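Local coordinates for EVE domain-containing protein (Pseudomonas syringae pv. tomato str. DC3000, PDB 2EVE) that is of unknown function but carries an EVE domain of the PUA clan, whose members commonly bind RNA or modified nucleic acid bases, at residues Y113-L123 and V137-L148. Residues are numbered along the deposited sequence; the frame is centred on the assembly and turned at random.
Sequences YLKQQSQLEQL and VTAEQWAAILAL
Y113 and L148 start the contact where helix 111-115 of this EVE domain, a PUA-related fold, meets the C-terminal helix 139-149: the Y113 hydroxyl OH lies 3.3 Å from L148 CD2, the two side chains running antiparallel alongside one another. The next residue, L114, brings CD2 to 3.9 Å from L148 CD1; L114 and I145 also touch I59 of strand 58-71, so this end of the contact lies against the sheet. Q117 folds back at chi2 (-52°), laying its CG 3.6 Å from L148 CD1, while its NE2 gives a nearly straight hydrogen bond to Y113 O that fixes the amide's rotation beside L148 CD2. Q119 extends past A144 with OE1 3.7 Å from its CB, while a water held weakly by Q119 NE2 donates to E140 O. L120 fills the middle with both methyls: CD1 sits 3.8 Å from I145 CG1, and CD2 3.7 Å from Q141 CB. Its C=O takes the N-H of L123, closing a type I turn against which the Q141 amide packs. No direct hydrogen bond crosses here; one water joins Q119 O, Q122 N and Q141 NE2, and another spans NE2 and Q122 O. L123 CD1 meets V137 CG2 and also the Q141 amide. In a capping box, Q141 N donates to T138 OG1, and T138 N returns a bond of 2.9 Å to Q141 OE1, which lies 3.7 Å from L123 CD1.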
loop_
_atom_site.group_PDB
_atom_site.type_symbol
_atom_site.label_atom_id
_atom_site.label_comp_id
_atom_site.label_asym_id
_atom_site.label_seq_id
_atom_site.Cartn_x
_atom_site.Cartn_y
_atom_site.Cartn_z
ATOM N N TYR A 113 5.910 5.553 16.406
ATOM C CA TYR A 113 5.604 6.977 16.449
ATOM C C TYR A 113 4.145 7.226 16.063
ATOM O O TYR A 113 3.460 8.053 16.670
ATOM C CB TYR A 113 6.553 7.725 15.505
ATOM C CG TYR A 113 6.379 9.227 15.472
ATOM C CD1 TYR A 113 6.202 9.958 16.646
ATOM C CD2 TYR A 113 6.420 9.922 14.264
ATOM C CE1 TYR A 113 6.071 11.345 16.618
ATOM C CE2 TYR A 113 6.291 11.308 14.224
ATOM C CZ TYR A 113 6.116 12.013 15.402
ATOM O OH TYR A 113 5.980 13.381 15.360
ATOM N N LEU A 114 3.669 6.501 15.057
ATOM C CA LEU A 114 2.289 6.645 14.608
ATOM C C LEU A 114 1.314 6.147 15.674
ATOM O O LEU A 114 0.226 6.697 15.830
ATOM C CB LEU A 114 2.080 5.871 13.302
ATOM C CG LEU A 114 2.894 6.368 12.102
ATOM C CD1 LEU A 114 2.790 5.378 10.950
ATOM C CD2 LEU A 114 2.383 7.739 11.676
ATOM N N LYS A 115 1.704 5.109 16.408
ATOM C CA LYS A 115 0.842 4.563 17.453
ATOM C C LYS A 115 0.664 5.537 18.617
ATOM O O LYS A 115 -0.254 5.392 19.422
ATOM C CB LYS A 115 1.405 3.234 17.972
ATOM C CG LYS A 115 1.281 2.080 16.988
ATOM C CD LYS A 115 1.827 0.787 17.577
ATOM C CE LYS A 115 1.654 -0.379 16.614
ATOM N NZ LYS A 115 2.224 -1.643 17.164
ATOM N N GLN A 116 1.540 6.534 18.702
ATOM C CA GLN A 116 1.456 7.524 19.768
ATOM C C GLN A 116 0.469 8.639 19.430
ATOM O O GLN A 116 0.202 9.509 20.259
ATOM C CB GLN A 116 2.836 8.131 20.032
ATOM C CG GLN A 116 3.856 7.148 20.583
ATOM C CD GLN A 116 5.242 7.754 20.702
ATOM O OE1 GLN A 116 6.151 7.152 21.273
ATOM N NE2 GLN A 116 5.411 8.954 20.156
ATOM N N GLN A 117 -0.076 8.609 18.217
ATOM C CA GLN A 117 -1.017 9.633 17.773
ATOM C C GLN A 117 -2.471 9.253 18.045
ATOM O O GLN A 117 -2.990 8.295 17.474
ATOM C CB GLN A 117 -0.836 9.893 16.275
ATOM C CG GLN A 117 0.613 10.083 15.841
ATOM C CD GLN A 117 1.339 11.122 16.676
ATOM O OE1 GLN A 117 0.833 12.223 16.896
ATOM N NE2 GLN A 117 2.536 10.779 17.136
ATOM N N SER A 118 -3.129 10.019 18.910
ATOM C CA SER A 118 -4.521 9.747 19.246
ATOM C C SER A 118 -5.433 9.855 18.023
ATOM O O SER A 118 -6.422 9.130 17.913
ATOM C CB SER A 118 -5.001 10.708 20.344
ATOM O OG SER A 118 -4.940 12.058 19.917
ATOM N N GLN A 119 -5.098 10.752 17.102
ATOM C CA GLN A 119 -5.900 10.942 15.898
ATOM C C GLN A 119 -5.864 9.749 14.951
ATOM O O GLN A 119 -6.662 9.668 14.019
ATOM C CB GLN A 119 -5.443 12.191 15.141
ATOM C CG GLN A 119 -6.002 13.488 15.687
ATOM C CD GLN A 119 -5.540 14.693 14.895
ATOM O OE1 GLN A 119 -4.375 15.087 14.962
ATOM N NE2 GLN A 119 -6.452 15.279 14.127
ATOM N N LEU A 120 -4.941 8.823 15.188
ATOM C CA LEU A 120 -4.827 7.649 14.330
ATOM C C LEU A 120 -5.276 6.369 15.027
ATOM O O LEU A 120 -5.045 5.275 14.521
ATOM C CB LEU A 120 -3.380 7.483 13.855
ATOM C CG LEU A 120 -2.732 8.663 13.121
ATOM C CD1 LEU A 120 -1.298 8.306 12.748
ATOM C CD2 LEU A 120 -3.536 9.006 11.876
ATOM N N GLU A 121 -5.925 6.495 16.178
ATOM C CA GLU A 121 -6.367 5.314 16.914
ATOM C C GLU A 121 -7.306 4.403 16.126
ATOM O O GLU A 121 -7.369 3.201 16.386
ATOM C CB GLU A 121 -7.037 5.728 18.226
ATOM C CG GLU A 121 -6.092 6.383 19.217
ATOM C CD GLU A 121 -6.771 6.714 20.532
ATOM O OE1 GLU A 121 -7.779 7.452 20.510
ATOM O OE2 GLU A 121 -6.296 6.237 21.583
ATOM N N GLN A 122 -8.024 4.972 15.161
ATOM C CA GLN A 122 -8.961 4.197 14.348
ATOM C C GLN A 122 -8.341 3.655 13.064
ATOM O O GLN A 122 -9.022 3.020 12.260
ATOM C CB GLN A 122 -10.184 5.047 13.999
ATOM C CG GLN A 122 -11.046 5.406 15.195
ATOM C CD GLN A 122 -11.618 4.182 15.884
ATOM O OE1 GLN A 122 -12.339 3.393 15.273
ATOM N NE2 GLN A 122 -11.297 4.018 17.163
ATOM N N LEU A 123 -7.052 3.907 12.871
ATOM C CA LEU A 123 -6.361 3.425 11.682
ATOM C C LEU A 123 -5.998 1.959 11.905
ATOM O O LEU A 123 -5.345 1.618 12.888
ATOM C CB LEU A 123 -5.094 4.249 11.452
ATOM C CG LEU A 123 -4.324 3.981 10.159
ATOM C CD1 LEU A 123 -5.174 4.378 8.952
ATOM C CD2 LEU A 123 -3.029 4.773 10.189
ATOM N N VAL A 137 -7.797 5.574 4.525
ATOM C CA VAL A 137 -7.260 6.571 5.444
ATOM C C VAL A 137 -8.226 7.746 5.341
ATOM O O VAL A 137 -8.501 8.222 4.240
ATOM C CB VAL A 137 -5.832 7.028 5.024
ATOM C CG1 VAL A 137 -5.385 8.209 5.880
ATOM C CG2 VAL A 137 -4.844 5.875 5.179
ATOM N N THR A 138 -8.765 8.197 6.472
ATOM C CA THR A 138 -9.707 9.313 6.452
ATOM C C THR A 138 -8.973 10.615 6.170
ATOM O O THR A 138 -7.750 10.686 6.291
ATOM C CB THR A 138 -10.444 9.467 7.796
ATOM O OG1 THR A 138 -9.514 9.874 8.806
ATOM C CG2 THR A 138 -11.099 8.157 8.201
ATOM N N ALA A 139 -9.722 11.642 5.786
ATOM C CA ALA A 139 -9.125 12.939 5.502
ATOM C C ALA A 139 -8.434 13.472 6.750
ATOM O O ALA A 139 -7.381 14.105 6.665
ATOM C CB ALA A 139 -10.197 13.921 5.034
ATOM N N GLU A 140 -9.025 13.207 7.914
ATOM C CA GLU A 140 -8.459 13.668 9.176
ATOM C C GLU A 140 -7.155 12.946 9.489
ATOM O O GLU A 140 -6.188 13.563 9.939
ATOM C CB GLU A 140 -9.442 13.450 10.331
ATOM C CG GLU A 140 -10.868 13.884 10.037
ATOM C CD GLU A 140 -11.708 12.756 9.462
ATOM O OE1 GLU A 140 -12.159 11.885 10.242
ATOM O OE2 GLU A 140 -11.908 12.733 8.230
ATOM N N GLN A 141 -7.126 11.638 9.255
ATOM C CA GLN A 141 -5.919 10.867 9.523
ATOM C C GLN A 141 -4.817 11.281 8.560
ATOM O O GLN A 141 -3.656 11.392 8.946
ATOM C CB GLN A 141 -6.206 9.369 9.396
ATOM C CG GLN A 141 -7.246 8.868 10.383
ATOM C CD GLN A 141 -7.684 7.444 10.098
ATOM O OE1 GLN A 141 -7.738 7.020 8.942
ATOM N NE2 GLN A 141 -8.024 6.704 11.152
ATOM N N TRP A 142 -5.188 11.513 7.305
ATOM C CA TRP A 142 -4.227 11.921 6.291
ATOM C C TRP A 142 -3.574 13.248 6.678
ATOM O O TRP A 142 -2.352 13.377 6.652
ATOM C CB TRP A 142 -4.924 12.044 4.931
ATOM C CG TRP A 142 -3.988 12.324 3.784
ATOM C CD1 TRP A 142 -3.580 13.549 3.334
ATOM C CD2 TRP A 142 -3.318 11.354 2.967
ATOM N NE1 TRP A 142 -2.696 13.400 2.290
ATOM C CE2 TRP A 142 -2.517 12.064 2.045
ATOM C CE3 TRP A 142 -3.313 9.953 2.927
ATOM C CZ2 TRP A 142 -1.723 11.419 1.090
ATOM C CZ3 TRP A 142 -2.521 9.310 1.978
ATOM C CH2 TRP A 142 -1.736 10.048 1.072
ATOM N N ALA A 143 -4.394 14.228 7.043
ATOM C CA ALA A 143 -3.882 15.535 7.438
ATOM C C ALA A 143 -2.994 15.418 8.671
ATOM O O ALA A 143 -1.972 16.095 8.777
ATOM C CB ALA A 143 -5.041 16.487 7.716
ATOM N N ALA A 144 -3.382 14.553 9.605
ATOM C CA ALA A 144 -2.610 14.364 10.825
ATOM C C ALA A 144 -1.224 13.810 10.522
ATOM O O ALA A 144 -0.232 14.235 11.115
ATOM C CB ALA A 144 -3.350 13.427 11.775
ATOM N N ILE A 145 -1.155 12.857 9.601
ATOM C CA ILE A 145 0.124 12.265 9.244
ATOM C C ILE A 145 0.998 13.267 8.490
ATOM O O ILE A 145 2.204 13.343 8.726
ATOM C CB ILE A 145 -0.082 10.975 8.418
ATOM C CG1 ILE A 145 -0.690 9.900 9.325
ATOM C CG2 ILE A 145 1.244 10.493 7.844
ATOM C CD1 ILE A 145 -1.175 8.668 8.606
ATOM N N LEU A 146 0.398 14.051 7.600
ATOM C CA LEU A 146 1.173 15.046 6.866
ATOM C C LEU A 146 1.774 16.052 7.848
ATOM O O LEU A 146 2.914 16.487 7.680
ATOM C CB LEU A 146 0.302 15.785 5.845
ATOM C CG LEU A 146 -0.186 15.012 4.618
ATOM C CD1 LEU A 146 -0.936 15.964 3.698
ATOM C CD2 LEU A 146 0.993 14.385 3.880
ATOM N N ALA A 147 1.009 16.414 8.874
ATOM C CA ALA A 147 1.483 17.363 9.875
ATOM C C ALA A 147 2.653 16.785 10.665
ATOM O O ALA A 147 3.523 17.524 11.125
ATOM C CB ALA A 147 0.345 17.743 10.820
ATOM N N LEU A 148 2.671 15.465 10.826
ATOM C CA LEU A 148 3.749 14.806 11.556
ATOM C C LEU A 148 5.075 14.938 10.819
ATOM O O LEU A 148 6.139 14.885 11.432
ATOM C CB LEU A 148 3.434 13.323 11.772
ATOM C CG LEU A 148 2.417 12.965 12.856
ATOM C CD1 LEU A 148 2.243 11.453 12.896
ATOM C CD2 LEU A 148 2.895 13.481 14.211
HETATM O O HOH W 1 -8.368 7.552 13.905
HETATM O O HOH W 2 -6.315 15.849 11.458
HETATM O O HOH W 3 -10.324 4.708 10.634
#